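Local coordinates for protein Poly(A) ribonuclease POP2 (Saccharomyces cerevisiae, PDB 1UOC) that degrades RNA from the 3' end with a preference for poly(A), as the nuclease domain of a probably catalytic subunit of the CCR4-NOT mRNA deadenylase, at residues A[102-107]-A[139-144]; A[206-211]-A[233-238]; A[242-247]-A[251-256]; A[267-272]-A[276-281]. One frame throughout, in Å; residues are numbered along the deposited sequence.

Contact 1: residues A[102-107]-A[139-144]; sequences FNFEFD and FEFSQL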
# COMPACT_ATOMS: atom_id res chain seq x y z
N PHE A 102 5.39 -6.78 6.84
CA PHE A 102 4.85 -8.00 7.40
C PHE A 102 5.15 -9.17 6.46
O PHE A 102 4.87 -9.11 5.26
CB PHE A 102 3.34 -7.85 7.59
CG PHE A 102 2.95 -6.72 8.52
CD1 PHE A 102 2.81 -5.41 8.04
CD2 PHE A 102 2.73 -6.96 9.87
CE1 PHE A 102 2.46 -4.37 8.90
CE2 PHE A 102 2.38 -5.92 10.74
CZ PHE A 102 2.24 -4.62 10.25
N ASN A 103 5.73 -10.23 7.01
CA ASN A 103 6.08 -11.40 6.22
C ASN A 103 5.10 -12.52 6.58
O ASN A 103 4.97 -12.90 7.75
CB ASN A 103 7.52 -11.79 6.52
CG ASN A 103 8.51 -10.66 6.22
OD1 ASN A 103 8.91 -9.92 7.12
ND2 ASN A 103 8.89 -10.53 4.96
N PHE A 104 4.39 -13.05 5.59
CA PHE A 104 3.39 -14.07 5.86
C PHE A 104 3.85 -15.51 5.68
O PHE A 104 4.83 -15.78 4.98
CB PHE A 104 2.15 -13.83 5.00
CG PHE A 104 1.47 -12.52 5.27
CD1 PHE A 104 1.79 -11.39 4.53
CD2 PHE A 104 0.54 -12.41 6.30
CE1 PHE A 104 1.18 -10.16 4.81
CE2 PHE A 104 -0.07 -11.19 6.59
CZ PHE A 104 0.25 -10.06 5.84
N GLU A 105 3.14 -16.42 6.32
CA GLU A 105 3.48 -17.83 6.24
C GLU A 105 3.42 -18.31 4.80
O GLU A 105 2.58 -17.87 4.03
CB GLU A 105 2.53 -18.67 7.11
CG GLU A 105 1.13 -18.85 6.57
CD GLU A 105 0.18 -19.41 7.63
OE1 GLU A 105 -0.93 -19.86 7.27
OE2 GLU A 105 0.55 -19.39 8.82
N PHE A 106 4.33 -19.20 4.46
CA PHE A 106 4.41 -19.74 3.11
C PHE A 106 4.67 -21.24 3.17
O PHE A 106 5.53 -21.70 3.92
CB PHE A 106 5.53 -19.03 2.36
CG PHE A 106 5.71 -19.52 0.97
CD1 PHE A 106 4.72 -19.32 0.01
CD2 PHE A 106 6.87 -20.20 0.61
CE1 PHE A 106 4.87 -19.79 -1.28
CE2 PHE A 106 7.03 -20.68 -0.68
CZ PHE A 106 6.03 -20.47 -1.64
N ASP A 107 3.92 -21.99 2.37
CA ASP A 107 4.04 -23.45 2.33
C ASP A 107 5.02 -23.92 1.25
O ASP A 107 4.74 -23.84 0.06
CB ASP A 107 2.65 -24.05 2.07
CG ASP A 107 1.54 -23.01 2.18
OD1 ASP A 107 1.50 -22.08 1.33
OD2 ASP A 107 0.72 -23.09 3.12
N PHE A 139 -4.99 -14.55 8.70
CA PHE A 139 -6.23 -14.23 9.40
C PHE A 139 -5.93 -13.43 10.68
O PHE A 139 -6.62 -12.47 11.00
CB PHE A 139 -7.01 -15.49 9.79
CG PHE A 139 -8.24 -15.19 10.61
CD1 PHE A 139 -9.36 -14.61 10.02
CD2 PHE A 139 -8.26 -15.42 11.99
CE1 PHE A 139 -10.48 -14.25 10.79
CE2 PHE A 139 -9.38 -15.06 12.77
CZ PHE A 139 -10.48 -14.48 12.17
N GLU A 140 -4.89 -13.85 11.40
CA GLU A 140 -4.48 -13.19 12.63
C GLU A 140 -4.11 -11.74 12.33
O GLU A 140 -4.44 -10.84 13.10
CB GLU A 140 -3.28 -13.91 13.23
CG GLU A 140 -3.36 -14.13 14.73
CD GLU A 140 -2.24 -15.02 15.26
OE1 GLU A 140 -2.13 -16.18 14.80
OE2 GLU A 140 -1.48 -14.56 16.14
N PHE A 141 -3.43 -11.55 11.21
CA PHE A 141 -3.01 -10.22 10.77
C PHE A 141 -4.22 -9.36 10.46
O PHE A 141 -4.30 -8.22 10.91
CB PHE A 141 -2.13 -10.32 9.51
CG PHE A 141 -1.87 -8.98 8.85
CD1 PHE A 141 -0.81 -8.17 9.27
CD2 PHE A 141 -2.71 -8.51 7.84
CE1 PHE A 141 -0.61 -6.91 8.71
CE2 PHE A 141 -2.51 -7.26 7.27
CZ PHE A 141 -1.45 -6.45 7.71
N SER A 142 -5.16 -9.91 9.70
CA SER A 142 -6.35 -9.15 9.32
C SER A 142 -7.14 -8.74 10.55
O SER A 142 -7.70 -7.65 10.61
CB SER A 142 -7.22 -9.95 8.34
OG SER A 142 -8.15 -10.78 9.02
N GLN A 143 -7.19 -9.62 11.55
CA GLN A 143 -7.93 -9.32 12.76
C GLN A 143 -7.26 -8.13 13.47
O GLN A 143 -7.94 -7.22 13.93
CB GLN A 143 -7.96 -10.55 13.68
CG GLN A 143 -8.96 -10.43 14.82
CD GLN A 143 -10.40 -10.28 14.34
OE1 GLN A 143 -10.90 -11.11 13.55
NE2 GLN A 143 -11.07 -9.23 14.80
N LEU A 144 -5.93 -8.14 13.56
CA LEU A 144 -5.22 -7.04 14.19
C LEU A 144 -5.43 -5.73 13.42
O LEU A 144 -5.48 -4.64 14.01
CB LEU A 144 -3.74 -7.37 14.29
CG LEU A 144 -3.36 -8.37 15.39
CD1 LEU A 144 -1.86 -8.67 15.40
CD2 LEU A 144 -3.78 -7.79 16.72
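F141 turns its ring off helix 138-146 with CG anti to the backbone N (chi1 169°), while F102 and F104 both hold CG anti to the carbonyl carbon; with these torsions the three rings converge. F102 and F104 lie two residues apart, and both point their CB toward the helix, so F141 meets two phenylalanines in succession. F141 and F102 make a T-shaped pair in which the edge of F141 is directed at the face of F102. F141 CE1 sits over the centre of that ring, 3.5 Å from F102 CD2, and the planes stand at 68°. In the second T-shaped pair F141 supplies the face: the edge of F104 comes in with its CZ over the middle of the F141 ring, and F104 CE2 lies 3.6 Å from F141 CG. Here the planes are almost perpendicular, at 85°. F141 thus offers an edge to one partner and a face to the other, which probably restricts the turning of its ring. All three residues are buried, and the contact between the segments is wholly apolar. The aromatic cluster fastens helix 138-146 to the end of strand 99-103 and the residues just after it. F28, L24 and I31 of helix 24-34 also pack on F102, L81 of the neighbouring strand 77-86 touches F104, and I136, in the loop before helix 138-146, touches both F104 and F141.

Contact 2: residues A[206-211]-A[233-238]; sequences IIQEFK and ADELGL
Q208 and E235 send their side chains at each other from opposite directions, and their polar ends alone make the contact. From CB, which points toward segment 233-238, the glutamine chain bends at chi2 (46°) and carries its amide across to the glutamate. Neither CB nor CG touches the other segment. CD is the first atom to come near, 4.0 Å from E235 OE2, and NE2 makes the close approach, with Q208 NE2 2.8 Å from E235 OE2. The angle at this pair is poor for a hydrogen bond, although the distance is short. The second oxygen, E235 OE1, lies 3.4 Å from Q208 NE2. The amide and carboxylate planes are turned 49° apart, so the two groups do not meet as a flat pair. E235 reaches over with an extended chain from the last turn of helix 229-235, which closes in a Schellman motif at G237; Q208 is the centre of an inverse gamma turn just past helix 200-207. Q208 NE2 also makes a weak hydrogen bond to Y204 OH. An amide nitrogen beside a carboxylate is electrostatically favourable, but with poor directionality and an exposed glutamate the attraction is probably modest, linking two helix ends at the surface.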
# COMPACT_ATOMS: atom_id res chain seq x y z
N ILE A 206 -2.97 11.92 -13.67
CA ILE A 206 -3.69 13.07 -14.19
C ILE A 206 -2.85 14.34 -14.10
O ILE A 206 -3.12 15.30 -14.82
CB ILE A 206 -5.08 13.26 -13.52
CG1 ILE A 206 -4.99 14.15 -12.30
CG2 ILE A 206 -5.66 11.90 -13.14
CD1 ILE A 206 -6.36 14.61 -11.83
N ILE A 207 -1.85 14.36 -13.23
CA ILE A 207 -0.99 15.54 -13.14
C ILE A 207 -0.05 15.42 -14.33
O ILE A 207 0.06 16.32 -15.16
CB ILE A 207 -0.11 15.55 -11.87
CG1 ILE A 207 -0.93 15.93 -10.64
CG2 ILE A 207 1.05 16.53 -12.05
CD1 ILE A 207 -0.11 15.95 -9.35
N GLN A 208 0.62 14.27 -14.40
CA GLN A 208 1.56 13.97 -15.47
C GLN A 208 0.76 13.52 -16.67
O GLN A 208 1.00 12.46 -17.24
CB GLN A 208 2.52 12.85 -15.02
CG GLN A 208 3.99 13.11 -15.33
CD GLN A 208 4.42 14.52 -14.97
OE1 GLN A 208 4.06 15.48 -15.66
NE2 GLN A 208 5.17 14.66 -13.89
N GLU A 209 -0.20 14.36 -17.04
CA GLU A 209 -1.10 14.13 -18.17
C GLU A 209 -1.65 15.52 -18.50
O GLU A 209 -2.25 15.74 -19.56
CB GLU A 209 -2.23 13.18 -17.76
CG GLU A 209 -2.86 12.38 -18.88
CD GLU A 209 -3.72 11.23 -18.36
OE1 GLU A 209 -4.75 11.49 -17.70
OE2 GLU A 209 -3.36 10.06 -18.61
N PHE A 210 -1.43 16.44 -17.57
CA PHE A 210 -1.86 17.82 -17.68
C PHE A 210 -0.71 18.64 -18.28
O PHE A 210 -0.91 19.75 -18.77
CB PHE A 210 -2.20 18.38 -16.30
CG PHE A 210 -3.62 18.84 -16.15
CD1 PHE A 210 -4.68 17.95 -16.30
CD2 PHE A 210 -3.90 20.17 -15.85
CE1 PHE A 210 -5.99 18.37 -16.14
CE2 PHE A 210 -5.21 20.60 -15.70
CZ PHE A 210 -6.26 19.70 -15.84
N LYS A 211 0.50 18.08 -18.21
CA LYS A 211 1.68 18.73 -18.75
C LYS A 211 2.03 18.15 -20.11
O LYS A 211 2.96 18.61 -20.78
CB LYS A 211 2.87 18.55 -17.79
CG LYS A 211 2.78 19.32 -16.48
CD LYS A 211 3.05 20.82 -16.66
CE LYS A 211 1.90 21.56 -17.36
NZ LYS A 211 2.18 23.01 -17.54
N ALA A 233 9.07 9.06 -7.99
CA ALA A 233 10.05 9.30 -6.94
C ALA A 233 11.29 10.03 -7.49
O ALA A 233 11.86 10.89 -6.82
CB ALA A 233 10.46 7.99 -6.29
N ASP A 234 11.69 9.70 -8.72
CA ASP A 234 12.84 10.38 -9.31
C ASP A 234 12.55 11.87 -9.52
O ASP A 234 13.36 12.71 -9.12
CB ASP A 234 13.23 9.76 -10.65
CG ASP A 234 13.81 8.38 -10.49
OD1 ASP A 234 14.54 8.15 -9.50
OD2 ASP A 234 13.57 7.52 -11.37
N GLU A 235 11.41 12.18 -10.13
CA GLU A 235 11.06 13.58 -10.37
C GLU A 235 11.02 14.39 -9.09
O GLU A 235 11.21 15.61 -9.11
CB GLU A 235 9.70 13.69 -11.06
CG GLU A 235 9.60 13.02 -12.41
CD GLU A 235 8.34 13.44 -13.15
OE1 GLU A 235 8.05 12.84 -14.21
OE2 GLU A 235 7.63 14.36 -12.67
N LEU A 236 10.75 13.74 -7.97
CA LEU A 236 10.70 14.46 -6.70
C LEU A 236 12.11 14.51 -6.13
O LEU A 236 12.36 15.13 -5.09
CB LEU A 236 9.75 13.77 -5.73
CG LEU A 236 8.27 13.95 -6.06
CD1 LEU A 236 7.44 12.90 -5.32
CD2 LEU A 236 7.84 15.36 -5.69
N GLY A 237 13.03 13.84 -6.82
CA GLY A 237 14.41 13.82 -6.39
C GLY A 237 14.76 12.94 -5.21
O GLY A 237 15.59 13.32 -4.38
N LEU A 238 14.14 11.76 -5.11
CA LEU A 238 14.43 10.83 -4.03
C LEU A 238 15.48 9.84 -4.49
O LEU A 238 15.31 9.17 -5.51
CB LEU A 238 13.16 10.08 -3.62
CG LEU A 238 12.20 10.78 -2.67
CD1 LEU A 238 10.80 10.26 -2.91
CD2 LEU A 238 12.64 10.57 -1.22

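Contact 3: residues A[242-247]-A[251-256]; sequences SIFTTT and SLLMLL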
# COMPACT_ATOMS: atom_id res chain seq x y z
N SER A 242 18.38 1.34 -1.82
CA SER A 242 17.97 -0.05 -2.03
C SER A 242 16.84 -0.49 -1.11
O SER A 242 16.11 -1.42 -1.44
CB SER A 242 19.17 -0.99 -1.84
OG SER A 242 19.55 -1.08 -0.47
N ILE A 243 16.71 0.18 0.03
CA ILE A 243 15.65 -0.17 0.96
C ILE A 243 14.30 0.02 0.27
O ILE A 243 13.34 -0.69 0.57
CB ILE A 243 15.71 0.71 2.24
CG1 ILE A 243 14.70 0.20 3.26
CG2 ILE A 243 15.44 2.17 1.90
CD1 ILE A 243 14.85 -1.28 3.63
N PHE A 244 14.24 0.95 -0.68
CA PHE A 244 13.02 1.24 -1.44
C PHE A 244 12.57 0.09 -2.34
O PHE A 244 11.43 0.10 -2.81
CB PHE A 244 13.21 2.49 -2.31
CG PHE A 244 13.25 3.78 -1.53
CD1 PHE A 244 14.06 4.83 -1.95
CD2 PHE A 244 12.47 3.95 -0.40
CE1 PHE A 244 14.09 6.04 -1.24
CE2 PHE A 244 12.50 5.14 0.32
CZ PHE A 244 13.31 6.19 -0.10
N THR A 245 13.45 -0.88 -2.58
CA THR A 245 13.11 -2.01 -3.45
C THR A 245 12.34 -3.15 -2.77
O THR A 245 11.77 -3.99 -3.44
CB THR A 245 14.37 -2.61 -4.12
OG1 THR A 245 15.25 -3.11 -3.10
CG2 THR A 245 15.10 -1.55 -4.92
N THR A 246 12.34 -3.17 -1.45
CA THR A 246 11.61 -4.21 -0.72
C THR A 246 10.15 -3.79 -0.62
O THR A 246 9.79 -2.64 -0.90
CB THR A 246 12.15 -4.36 0.72
OG1 THR A 246 12.02 -3.11 1.40
CG2 THR A 246 13.61 -4.80 0.71
N THR A 247 9.30 -4.73 -0.23
CA THR A 247 7.88 -4.44 -0.11
C THR A 247 7.62 -3.34 0.93
O THR A 247 6.81 -2.45 0.72
CB THR A 247 7.09 -5.72 0.24
OG1 THR A 247 7.43 -6.74 -0.72
CG2 THR A 247 5.58 -5.48 0.21
N SER A 251 6.10 0.77 0.39
CA SER A 251 5.04 1.51 1.07
C SER A 251 5.67 2.82 1.55
O SER A 251 5.05 3.87 1.47
CB SER A 251 4.46 0.72 2.26
OG SER A 251 5.40 0.55 3.32
N LEU A 252 6.91 2.74 2.00
CA LEU A 252 7.63 3.91 2.46
C LEU A 252 7.83 4.95 1.33
O LEU A 252 7.58 6.14 1.52
CB LEU A 252 8.99 3.50 3.03
CG LEU A 252 9.98 4.64 3.33
CD1 LEU A 252 9.36 5.67 4.26
CD2 LEU A 252 11.25 4.04 3.93
N LEU A 253 8.26 4.49 0.16
CA LEU A 253 8.49 5.37 -0.98
C LEU A 253 7.20 6.06 -1.40
O LEU A 253 7.18 7.24 -1.74
CB LEU A 253 9.06 4.57 -2.17
CG LEU A 253 9.57 5.38 -3.38
CD1 LEU A 253 10.61 6.40 -2.92
CD2 LEU A 253 10.18 4.44 -4.43
N MET A 254 6.13 5.28 -1.37
CA MET A 254 4.79 5.72 -1.73
C MET A 254 4.37 6.89 -0.86
O MET A 254 3.98 7.94 -1.36
CB MET A 254 3.84 4.54 -1.52
CG MET A 254 2.54 4.58 -2.27
SD MET A 254 1.55 3.12 -1.88
CE MET A 254 2.65 1.84 -2.47
N LEU A 255 4.43 6.70 0.46
CA LEU A 255 4.04 7.74 1.41
C LEU A 255 4.91 9.02 1.32
O LEU A 255 4.40 10.14 1.41
CB LEU A 255 4.10 7.18 2.83
CG LEU A 255 3.59 8.07 3.96
CD1 LEU A 255 2.09 8.33 3.73
CD2 LEU A 255 3.83 7.41 5.31
N LEU A 256 6.21 8.83 1.18
CA LEU A 256 7.16 9.94 1.06
C LEU A 256 6.79 10.76 -0.16
O LEU A 256 6.73 11.99 -0.13
CB LEU A 256 8.58 9.39 0.89
CG LEU A 256 9.66 9.53 1.96
CD1 LEU A 256 9.06 9.79 3.32
CD2 LEU A 256 10.51 8.25 1.94
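S251 opens the second segment by giving its backbone N to T247 O in a weak helical bond of 3.3 Å. Its hydroxyl turns back to G248 O. L252 follows, with its CG at the rim of the F244 ring and in its plane, 4.0 Å from F244 CE2. L253 brings the principal apolar touch: its CD1 stands over the centre of the F244 face, 3.7 Å from the ring centroid and 2° off the normal, a CH-pi contact. With its CG anti to the backbone N (chi1 -171°), L253 can set CD1 there. L256 adds CD2 at 4.0 Å from F244 CE2. I243 CG2 lies over the opposite face, offset toward the rim, sandwiching the phenyl between aliphatic groups. Replacing F244 by an alanine would probably open a gap between L252, L253 and L256 and leave L253 CD1 without the ring it covers. T246, the N-cap residue, hydrogen-bonds G249 N through OG1, and F244 O accepts a hydrogen bond from NE2 of Q250, a predicted catalytic metal ligand. Apolar packing round F244 thus meets polar capping at the start of helix 247-264, where T247 and S251 lie beside E46 and S44, also predicted ligands.

Contact 4: residues A[267-272]-A[276-281]; sequences HKFPNG and AKYQGV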
# COMPACT_ATOMS: atom_id res chain seq x y z
N HIS A 267 -1.48 20.69 -2.38
CA HIS A 267 -2.57 19.77 -2.67
C HIS A 267 -3.48 20.16 -3.84
O HIS A 267 -4.66 19.81 -3.86
CB HIS A 267 -3.40 19.52 -1.41
CG HIS A 267 -4.43 20.58 -1.14
ND1 HIS A 267 -4.12 21.83 -0.66
CD2 HIS A 267 -5.77 20.57 -1.31
CE1 HIS A 267 -5.22 22.55 -0.56
NE2 HIS A 267 -6.24 21.81 -0.95
N LYS A 268 -2.93 20.86 -4.83
CA LYS A 268 -3.72 21.27 -5.99
C LYS A 268 -3.20 20.69 -7.29
O LYS A 268 -2.00 20.44 -7.45
CB LYS A 268 -3.72 22.80 -6.12
CG LYS A 268 -4.20 23.55 -4.90
CD LYS A 268 -5.66 23.28 -4.63
CE LYS A 268 -6.17 24.16 -3.50
NZ LYS A 268 -7.61 23.91 -3.21
N PHE A 269 -4.12 20.46 -8.22
CA PHE A 269 -3.73 19.95 -9.53
C PHE A 269 -3.28 21.17 -10.33
O PHE A 269 -3.55 22.31 -9.93
CB PHE A 269 -4.92 19.26 -10.23
CG PHE A 269 -5.27 17.91 -9.66
CD1 PHE A 269 -6.39 17.75 -8.85
CD2 PHE A 269 -4.46 16.80 -9.92
CE1 PHE A 269 -6.70 16.51 -8.29
CE2 PHE A 269 -4.76 15.55 -9.36
CZ PHE A 269 -5.88 15.41 -8.54
N PRO A 270 -2.57 20.95 -11.44
CA PRO A 270 -2.10 22.07 -12.27
C PRO A 270 -3.16 23.11 -12.64
O PRO A 270 -2.81 24.21 -13.09
CB PRO A 270 -1.52 21.36 -13.49
CG PRO A 270 -0.93 20.13 -12.88
CD PRO A 270 -2.04 19.67 -11.95
N ASN A 271 -4.44 22.80 -12.45
CA ASN A 271 -5.49 23.74 -12.81
C ASN A 271 -6.23 24.33 -11.61
O ASN A 271 -7.33 24.87 -11.76
CB ASN A 271 -6.49 23.08 -13.76
CG ASN A 271 -7.50 22.21 -13.04
OD1 ASN A 271 -7.14 21.39 -12.19
ND2 ASN A 271 -8.77 22.36 -13.39
N GLY A 272 -5.63 24.24 -10.43
CA GLY A 272 -6.26 24.78 -9.24
C GLY A 272 -7.15 23.82 -8.47
O GLY A 272 -7.37 24.01 -7.27
N ALA A 276 -8.49 16.31 -3.33
CA ALA A 276 -9.65 15.67 -2.72
C ALA A 276 -10.67 15.22 -3.74
O ALA A 276 -11.39 14.25 -3.51
CB ALA A 276 -10.30 16.62 -1.72
N LYS A 277 -10.73 15.91 -4.87
CA LYS A 277 -11.67 15.57 -5.93
C LYS A 277 -11.52 14.10 -6.31
O LYS A 277 -12.46 13.47 -6.78
CB LYS A 277 -11.42 16.45 -7.15
CG LYS A 277 -12.36 16.23 -8.33
CD LYS A 277 -11.87 17.02 -9.54
CE LYS A 277 -12.72 16.77 -10.78
NZ LYS A 277 -12.06 17.31 -12.01
N TYR A 278 -10.33 13.55 -6.10
CA TYR A 278 -10.09 12.15 -6.43
C TYR A 278 -10.04 11.21 -5.23
O TYR A 278 -9.62 10.07 -5.34
CB TYR A 278 -8.82 12.01 -7.26
CG TYR A 278 -9.03 12.39 -8.70
CD1 TYR A 278 -9.08 13.73 -9.09
CD2 TYR A 278 -9.23 11.42 -9.66
CE1 TYR A 278 -9.33 14.08 -10.41
CE2 TYR A 278 -9.47 11.75 -10.99
CZ TYR A 278 -9.53 13.08 -11.36
OH TYR A 278 -9.78 13.39 -12.67
N GLN A 279 -10.45 11.70 -4.07
CA GLN A 279 -10.49 10.87 -2.88
C GLN A 279 -11.41 9.70 -3.21
O GLN A 279 -12.40 9.88 -3.92
CB GLN A 279 -11.06 11.66 -1.69
CG GLN A 279 -11.05 10.92 -0.36
CD GLN A 279 -12.09 9.82 -0.30
OE1 GLN A 279 -11.78 8.67 0.01
NE2 GLN A 279 -13.34 10.18 -0.58
N GLY A 280 -11.08 8.52 -2.72
CA GLY A 280 -11.91 7.34 -2.94
C GLY A 280 -12.04 6.81 -4.35
O GLY A 280 -12.74 5.83 -4.59
N VAL A 281 -11.35 7.44 -5.30
CA VAL A 281 -11.44 7.00 -6.69
C VAL A 281 -10.48 5.87 -6.99
O VAL A 281 -9.27 6.01 -6.84
CB VAL A 281 -11.17 8.18 -7.66
CG1 VAL A 281 -11.20 7.69 -9.09
CG2 VAL A 281 -12.22 9.27 -7.46
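F269 and Y278 bury the most surface here, and their rings form the sole close contact between the segments. F269 directs its CB toward segment 276-281, and its ring advances with the CE1-CZ side leading. Y278 answers with CD1, which lies 3.7 Å from F269 CZ and at the same distance from F269 CE1. The centroids are 5.5 Å apart and the planes meet at 67°, an oblique pair in which the two side chains cross at about a right angle. Both rings have CG anti to the carbonyl carbon (chi1 -74° in F269 and -78° in Y278), which swings each away from its own carbonyl and into the space between the segments. A276 adds a smaller share of buried surface. With F269 cut back to an alanine, Y278 CD1 would probably lose its aromatic neighbour and a gap would open beside I206 and I207 of helix 200-207. F275, in the connecting loop, packs against F269 as well. A type I beta turn runs from F269 to G272, closed by G272 N to F269 O, and a type II turn from Y278 to V281. Each aromatic starts its turn, and both rings pack on helix 200-207, against which the loop after helix 247-264 lies.

Overall arrangement
Contacts 1 and 3 are buried, whereas contact 2 lies at the surface and contact 4 is partly buried. Both buried ones use phenylalanine: contact 1 matches aromatic with aromatic between the end of strand 99-103 and helix 138-146, and contact 3 sets leucines around one ring beside the predicted metal site. Contact 2 is polar and loosely directed; contact 4 is aromatic again, between loops. Contacts 2 and 4 touch: I206, at the end of helix 200-207, packs on F269 and Y278, and F210 on P270 and N271. Contact 2 reaches contact 3 through A233 and L238 against L253. Contact 1, about 34 Å from contacts 2 and 4 between centres, comes within about 6 Å of contact 3, nearest atoms.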